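Local coordinates for protein computational Design of Enzyme (PDB 3TP4) that is a computationally designed enzyme on a glycosyl hydrolase family 26 scaffold, probably meant to carry an activated nucleophile in a catalytic triad, at residues S22-V27 / R315-E320; G322-A325 / F331-V334; Q344-A347 / F351-F354. All coordinates share one frame; numbering follows the deposited sequence.

The later segments follow one another near the end of the barrel domain; contact 1 reaches back to the N-terminal helix 15-27. It sets this helix against Ala317 and the first residue of strand 318-321. Contact 2 lies within the loop that leaves this strand, and contact 3 joins the next helix, 340-348, to the short strand 352-353. The centres of contacts 1 and 3 are about 15 Å apart, those of contacts 2 and 3 about 16 Å, and those of contacts 1 and 2 about 22 Å. Contacts 1 and 3 touch through Val27 and Leu353. Strands 318-321 and 352-353 both pair in parallel with strand 32-37. This joins the last TIM barrel elements to the first.

Contact 1: S22-V27 / R315-E320; sequences SYLDGV and RNAYME
Leu24 meets the ring of Tyr318 obliquely. Its CD2 lies 4.3 Å from CD1 of Tyr318. The closest packing is at Ala317. Its CB points toward the helix and sits 3.5 Å from the carbonyl O of Leu24. The CB atoms of Leu24 and Ala317 are 4.3 Å apart. Val27 adds one branch: CG1 lies 4.0 Å from Ala317 CB and 3.9 Å from Ala317 O. A chi1 of 84° places this branch between the backbone N and the carbonyl carbon, which makes it the one that meets Ala317. The small methyl of Ala317 rests against one turn of helix 15-27. Val277 of the neighbouring strand joins the same apolar patch.

A polar fringe lies beside it. A water hydrogen-bonds the backbone O of Asp25 at 2.9 Å and accepts from Arg315 NH1 at 3.3 Å; its protons have other acceptors in reach. The two side-chain charges do not pair with each other: Asp25 forms a salt bridge with Arg28, and Arg315 with Asp272. Further along the strand, Glu320 OE2 bonds His37 ND1, consistent with a designed Ser-His-Glu triad of Ser70, His37 and Glu320.

No hydrogen bond joins segments 22-27 and 315-320 directly. They are held by buried apolar packing, with a single water bridging their polar margin.

Contact 2: G322-A325 / F331-V334; sequences GENA and FVPV
Gly322 and Phe331 bring the two segments together, with their CA atoms 5.2 Å apart. Neither segment is helix or strand. Gly322 and Glu323 are extended, and no backbone-to-backbone hydrogen bond links the two segments. The side chain of Asn324 makes the link instead. Its OD1 accepts two backbone N-H groups. Val332 N lies 2.9 Å from Asn324 OD1, in the carbonyl plane and on a lone pair, and this bond is nearly straight (171°). Phe331 N is also 2.9 Å from Asn324 OD1, but it stands above the carbonyl plane and its bond is more bent (148°). The same amide donates from ND2 to Val332 O at 2.9 Å. With CG beside its own backbone N (chi1 -86°), the Asn324 amide is gripped at both ends, which should fix its rotation. Asp55 OD2 takes a further bond from ND2.

Phe331 packs against the other segment with its ring. Its CD1 has Glu323 O at 3.3 Å, at the ring edge and in the ring plane. Its CB lies 3.5 Å from Gly322 O. A side chain at Gly322 would run into this ring. The carboxylate of Glu323 turns elsewhere and bonds Ser42. Val334 CG1 closes in on Asn324 ND2 at 3.9 Å.

The segments form part of the long loop between strand 318-321 and helix 340-348. In a TIM barrel, such beta-alpha loops surround the active-site mouth. Gly322 indeed touches the residues of the probable triad.

Contact 3: Q344-A347 / F351-F354; sequences QAYA and FTLF
Thr352 OG1 lies among three backbone carbonyls at the end of helix 340-348. Tyr346 O is 2.9 Å from Thr352 OG1 and Ala347 O is 3.3 Å from it. Asp349 O is a further hydrogen-bond partner. The hydroxyl has one proton for these acceptors, and which of them takes it is not settled. OG1 takes its place between the backbone N and the carbonyl carbon of Thr352 (chi1 55°). That leaves CG2 beside the backbone N, facing the Tyr346 ring.

The methyl lies over one face of this ring in a CH-pi contact. Thr352 CG2 is 3.8 Å from the centroid of the Tyr346 ring, 22° off the ring normal. It is shifted toward the rim, with Tyr346 CZ its nearest ring atom at 3.6 Å. The ring of Phe343 also meets Tyr346. Tyr346 OH is buried and has no hydrogen-bond partner in the model.

Helix 340-348 follows the eighth strand of the TIM barrel, 318-321. A short turn then leads to strand 352-353, a short addition that pairs in parallel with strand 32-37.

Phe354 packs on Ala347. Its CZ touches Ala347 CB at 3.4 Å, in an oblique approach, and its CE1 is 3.7 Å from Ala347 CA. Thr352 O lies at the edge of the Phe354 ring, in its plane. Phe34, Val56 and Thr60 also pack on Phe354. An alanine here removes the ring, which would probably take away the ring contact of the Ala347 methyl and open a gap toward helix 55-60.

Contact 1: S22-V27 / R315-E320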
loop_
_atom_site.group_PDB
_atom_site.type_symbol
_atom_site.label_atom_id
_atom_site.label_comp_id
_atom_site.label_asym_id
_atom_site.label_seq_id
_atom_site.Cartn_x
_atom_site.Cartn_y
_atom_site.Cartn_z
ATOM N N SER A 22 15.622 -4.165 1.895
ATOM C CA SER A 22 16.917 -3.644 2.326
ATOM C C SER A 22 17.404 -2.520 1.417
ATOM O O SER A 22 17.923 -1.512 1.885
ATOM C CB SER A 22 17.966 -4.759 2.351
ATOM O OG SER A 22 19.260 -4.227 2.611
ATOM N N TYR A 23 17.259 -2.714 0.114
ATOM C CA TYR A 23 17.694 -1.716 -0.851
ATOM C C TYR A 23 16.923 -0.407 -0.670
ATOM O O TYR A 23 17.519 0.672 -0.634
ATOM C CB TYR A 23 17.547 -2.253 -2.284
ATOM C CG TYR A 23 17.655 -1.187 -3.345
ATOM C CD1 TYR A 23 18.892 -0.805 -3.859
ATOM C CD2 TYR A 23 16.518 -0.560 -3.833
ATOM C CE1 TYR A 23 18.985 0.166 -4.830
ATOM C CE2 TYR A 23 16.599 0.404 -4.801
ATOM C CZ TYR A 23 17.831 0.765 -5.300
ATOM O OH TYR A 23 17.895 1.738 -6.266
ATOM N N LEU A 24 15.601 -0.503 -0.548
ATOM C CA LEU A 24 14.776 0.693 -0.392
ATOM C C LEU A 24 15.149 1.469 0.880
ATOM O O LEU A 24 15.145 2.694 0.879
ATOM C CB LEU A 24 13.287 0.326 -0.409
ATOM C CG LEU A 24 12.785 -0.204 -1.763
ATOM C CD1 LEU A 24 11.358 -0.800 -1.650
ATOM C CD2 LEU A 24 12.857 0.904 -2.823
ATOM N N ASP A 25 15.478 0.771 1.964
ATOM C CA ASP A 25 15.905 1.479 3.173
ATOM C C ASP A 25 17.259 2.147 2.931
ATOM O O ASP A 25 17.480 3.288 3.319
ATOM C CB ASP A 25 15.987 0.531 4.377
ATOM C CG ASP A 25 16.125 1.276 5.704
ATOM O OD1 ASP A 25 15.518 2.364 5.863
ATOM O OD2 ASP A 25 16.848 0.772 6.588
ATOM N N GLY A 26 18.161 1.426 2.269
ATOM C CA GLY A 26 19.515 1.909 2.048
ATOM C C GLY A 26 19.616 3.125 1.152
ATOM O O GLY A 26 20.535 3.933 1.299
ATOM N N VAL A 27 18.674 3.274 0.224
ATOM C CA VAL A 27 18.719 4.410 -0.686
ATOM C C VAL A 27 18.263 5.712 -0.018
ATOM O O VAL A 27 18.597 6.802 -0.474
ATOM C CB VAL A 27 17.899 4.134 -1.978
ATOM C CG1 VAL A 27 16.423 4.438 -1.750
ATOM C CG2 VAL A 27 18.439 4.940 -3.133
ATOM N N ARG A 315 15.056 11.609 3.460
ATOM C CA ARG A 315 15.114 10.172 3.791
ATOM C C ARG A 315 13.856 9.408 3.351
ATOM O O ARG A 315 13.180 8.739 4.141
ATOM C CB ARG A 315 15.465 9.937 5.266
ATOM C CG ARG A 315 16.923 10.332 5.584
ATOM C CD ARG A 315 17.291 10.107 7.068
ATOM N NE ARG A 315 17.007 8.734 7.461
ATOM C CZ ARG A 315 17.639 7.668 6.979
ATOM N NH1 ARG A 315 18.623 7.808 6.093
ATOM N NH2 ARG A 315 17.288 6.458 7.389
ATOM N N ASN A 316 13.582 9.501 2.057
ATOM C CA ASN A 316 12.428 8.855 1.454
ATOM C C ASN A 316 12.786 8.151 0.143
ATOM O O ASN A 316 13.464 8.713 -0.709
ATOM C CB ASN A 316 11.302 9.872 1.288
ATOM C CG ASN A 316 10.555 10.085 2.588
ATOM O OD1 ASN A 316 9.899 9.170 3.071
ATOM N ND2 ASN A 316 10.692 11.267 3.185
ATOM N N ALA A 317 12.339 6.909 0.013
ATOM C CA ALA A 317 12.898 5.977 -0.967
ATOM C C ALA A 317 12.468 6.197 -2.412
ATOM O O ALA A 317 13.253 5.974 -3.329
ATOM C CB ALA A 317 12.596 4.552 -0.547
ATOM N N TYR A 318 11.216 6.593 -2.613
ATOM C CA TYR A 318 10.708 6.843 -3.960
ATOM C C TYR A 318 9.565 7.845 -3.967
ATOM O O TYR A 318 9.027 8.207 -2.911
ATOM C CB TYR A 318 10.305 5.530 -4.666
ATOM C CG TYR A 318 9.207 4.707 -3.993
ATOM C CD1 TYR A 318 9.527 3.688 -3.094
ATOM C CD2 TYR A 318 7.858 4.916 -4.292
ATOM C CE1 TYR A 318 8.541 2.919 -2.489
ATOM C CE2 TYR A 318 6.844 4.136 -3.687
ATOM C CZ TYR A 318 7.201 3.140 -2.793
ATOM O OH TYR A 318 6.228 2.373 -2.172
HETATM N N MSE A 319 9.215 8.310 -5.159
HETATM C CA MSE A 319 8.092 9.224 -5.333
HETATM C C MSE A 319 7.473 8.967 -6.705
HETATM O O MSE A 319 8.133 9.115 -7.733
HETATM C CB MSE A 319 8.567 10.673 -5.230
HETATM C CG MSE A 319 9.623 11.031 -6.252
HETATM SE SE MSE A 319 10.496 12.718 -5.780
HETATM C CE MSE A 319 8.964 13.933 -5.901
ATOM N N GLU A 320 6.205 8.570 -6.710
ATOM C CA GLU A 320 5.531 8.144 -7.929
ATOM C C GLU A 320 4.470 9.166 -8.330
ATOM O O GLU A 320 3.694 9.629 -7.486
ATOM C CB GLU A 320 4.870 6.768 -7.713
ATOM C CG GLU A 320 4.216 6.225 -8.987
ATOM C CD GLU A 320 3.257 5.063 -8.710
ATOM O OE1 GLU A 320 3.447 4.333 -7.711
ATOM O OE2 GLU A 320 2.321 4.873 -9.514
HETATM O O HOH W 1 19.487 5.152 4.399
#

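Contact 2: G322-A325 / F331-V334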
loop_
_atom_site.group_PDB
_atom_site.type_symbol
_atom_site.label_atom_id
_atom_site.label_comp_id
_atom_site.label_asym_id
_atom_site.label_seq_id
_atom_site.Cartn_x
_atom_site.Cartn_y
_atom_site.Cartn_z
ATOM N N GLY A 322 1.370 10.409 -11.423
ATOM C CA GLY A 322 0.211 9.745 -11.996
ATOM C C GLY A 322 0.280 9.312 -13.453
ATOM O O GLY A 322 1.229 9.614 -14.184
ATOM N N GLU A 323 -0.767 8.616 -13.882
ATOM C CA GLU A 323 -0.817 8.028 -15.218
ATOM C C GLU A 323 -0.961 9.074 -16.335
ATOM O O GLU A 323 -1.669 10.068 -16.188
ATOM C CB GLU A 323 -1.979 7.022 -15.284
ATOM C CG GLU A 323 -1.978 6.133 -16.526
ATOM C CD GLU A 323 -2.926 4.944 -16.382
ATOM O OE1 GLU A 323 -3.891 5.053 -15.597
ATOM O OE2 GLU A 323 -2.701 3.903 -17.039
ATOM N N ASN A 324 -0.291 8.840 -17.456
ATOM C CA ASN A 324 -0.437 9.712 -18.617
ATOM C C ASN A 324 -1.569 9.227 -19.547
ATOM O O ASN A 324 -1.314 8.583 -20.555
ATOM C CB ASN A 324 0.883 9.801 -19.381
ATOM C CG ASN A 324 1.805 10.879 -18.828
ATOM O OD1 ASN A 324 1.701 11.261 -17.667
ATOM N ND2 ASN A 324 2.690 11.390 -19.671
ATOM N N ALA A 325 -2.812 9.532 -19.190
ATOM C CA ALA A 325 -3.961 8.984 -19.913
ATOM C C ALA A 325 -4.163 9.657 -21.266
ATOM O O ALA A 325 -4.199 8.989 -22.296
ATOM C CB ALA A 325 -5.218 9.092 -19.074
ATOM N N PHE A 331 0.377 13.386 -16.154
ATOM C CA PHE A 331 1.138 13.909 -15.023
ATOM C C PHE A 331 2.626 14.073 -15.296
ATOM O O PHE A 331 3.294 14.857 -14.627
ATOM C CB PHE A 331 0.873 13.063 -13.776
ATOM C CG PHE A 331 -0.535 13.186 -13.281
ATOM C CD1 PHE A 331 -1.550 12.432 -13.855
ATOM C CD2 PHE A 331 -0.857 14.093 -12.283
ATOM C CE1 PHE A 331 -2.862 12.557 -13.411
ATOM C CE2 PHE A 331 -2.171 14.225 -11.838
ATOM C CZ PHE A 331 -3.168 13.457 -12.398
ATOM N N VAL A 332 3.130 13.336 -16.281
ATOM C CA VAL A 332 4.479 13.577 -16.803
ATOM C C VAL A 332 4.377 14.443 -18.060
ATOM O O VAL A 332 3.736 14.050 -19.026
ATOM C CB VAL A 332 5.204 12.255 -17.133
ATOM C CG1 VAL A 332 6.483 12.519 -17.947
ATOM C CG2 VAL A 332 5.515 11.456 -15.837
ATOM N N PRO A 333 5.008 15.629 -18.049
ATOM C CA PRO A 333 4.958 16.524 -19.216
ATOM C C PRO A 333 5.484 15.858 -20.481
ATOM O O PRO A 333 6.382 15.022 -20.415
ATOM C CB PRO A 333 5.891 17.680 -18.822
ATOM C CG PRO A 333 5.967 17.637 -17.343
ATOM C CD PRO A 333 5.808 16.190 -16.945
ATOM N N VAL A 334 4.919 16.237 -21.625
ATOM C CA VAL A 334 5.349 15.729 -22.918
ATOM C C VAL A 334 5.573 16.941 -23.817
ATOM O O VAL A 334 5.271 18.066 -23.411
ATOM C CB VAL A 334 4.315 14.741 -23.517
ATOM C CG1 VAL A 334 4.140 13.554 -22.587
ATOM C CG2 VAL A 334 2.977 15.426 -23.748
#

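Contact 3: Q344-A347 / F351-F354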
loop_
_atom_site.group_PDB
_atom_site.type_symbol
_atom_site.label_atom_id
_atom_site.label_comp_id
_atom_site.label_asym_id
_atom_site.label_seq_id
_atom_site.Cartn_x
_atom_site.Cartn_y
_atom_site.Cartn_z
ATOM N N GLN A 344 12.356 17.640 -17.261
ATOM C CA GLN A 344 13.649 17.165 -17.749
ATOM C C GLN A 344 14.769 17.517 -16.771
ATOM O O GLN A 344 15.673 16.714 -16.549
ATOM C CB GLN A 344 13.952 17.751 -19.137
ATOM C CG GLN A 344 13.120 17.097 -20.228
ATOM C CD GLN A 344 13.167 17.831 -21.539
ATOM O OE1 GLN A 344 13.206 19.064 -21.584
ATOM N NE2 GLN A 344 13.145 17.073 -22.630
ATOM N N ALA A 345 14.709 18.715 -16.190
ATOM C CA ALA A 345 15.732 19.150 -15.235
ATOM C C ALA A 345 15.616 18.351 -13.942
ATOM O O ALA A 345 16.614 17.927 -13.351
ATOM C CB ALA A 345 15.600 20.657 -14.958
ATOM N N TYR A 346 14.381 18.170 -13.494
ATOM C CA TYR A 346 14.099 17.285 -12.381
ATOM C C TYR A 346 14.724 15.904 -12.607
ATOM O O TYR A 346 15.362 15.353 -11.712
ATOM C CB TYR A 346 12.587 17.161 -12.210
ATOM C CG TYR A 346 12.160 16.022 -11.326
ATOM C CD1 TYR A 346 11.906 14.764 -11.859
ATOM C CD2 TYR A 346 12.001 16.202 -9.959
ATOM C CE1 TYR A 346 11.530 13.720 -11.051
ATOM C CE2 TYR A 346 11.601 15.173 -9.148
ATOM C CZ TYR A 346 11.372 13.930 -9.693
ATOM O OH TYR A 346 10.987 12.886 -8.876
ATOM N N ALA A 347 14.524 15.353 -13.805
ATOM C CA ALA A 347 15.044 14.031 -14.153
ATOM C C ALA A 347 16.569 13.967 -14.234
ATOM O O ALA A 347 17.164 12.951 -13.867
ATOM C CB ALA A 347 14.416 13.521 -15.476
ATOM N N PHE A 351 20.013 13.632 -7.772
ATOM C CA PHE A 351 19.324 13.036 -6.643
ATOM C C PHE A 351 18.178 12.104 -7.076
ATOM O O PHE A 351 17.846 11.168 -6.362
ATOM C CB PHE A 351 18.867 14.108 -5.631
ATOM C CG PHE A 351 18.399 13.533 -4.314
ATOM C CD1 PHE A 351 19.313 13.047 -3.392
ATOM C CD2 PHE A 351 17.050 13.476 -4.001
ATOM C CE1 PHE A 351 18.889 12.511 -2.188
ATOM C CE2 PHE A 351 16.621 12.933 -2.807
ATOM C CZ PHE A 351 17.541 12.454 -1.894
ATOM N N THR A 352 17.596 12.331 -8.254
ATOM C CA THR A 352 16.513 11.462 -8.731
ATOM C C THR A 352 17.031 10.249 -9.487
ATOM O O THR A 352 17.841 10.391 -10.399
ATOM C CB THR A 352 15.518 12.218 -9.647
ATOM O OG1 THR A 352 16.238 12.822 -10.734
ATOM C CG2 THR A 352 14.769 13.298 -8.839
ATOM N N LEU A 353 16.549 9.061 -9.123
ATOM C CA LEU A 353 17.040 7.838 -9.750
ATOM C C LEU A 353 16.039 7.276 -10.737
ATOM O O LEU A 353 14.839 7.207 -10.465
ATOM C CB LEU A 353 17.402 6.778 -8.709
ATOM C CG LEU A 353 18.492 7.201 -7.714
ATOM C CD1 LEU A 353 18.721 6.134 -6.652
ATOM C CD2 LEU A 353 19.781 7.507 -8.445
ATOM N N PHE A 354 16.553 6.882 -11.894
ATOM C CA PHE A 354 15.739 6.250 -12.917
ATOM C C PHE A 354 16.219 4.810 -13.124
ATOM O O PHE A 354 17.172 4.375 -12.473
ATOM C CB PHE A 354 15.777 7.098 -14.191
ATOM C CG PHE A 354 14.961 8.358 -14.082
ATOM C CD1 PHE A 354 15.304 9.347 -13.161
ATOM C CD2 PHE A 354 13.836 8.541 -14.873
ATOM C CE1 PHE A 354 14.550 10.499 -13.037
ATOM C CE2 PHE A 354 13.072 9.686 -14.756
ATOM C CZ PHE A 354 13.425 10.671 -13.831
#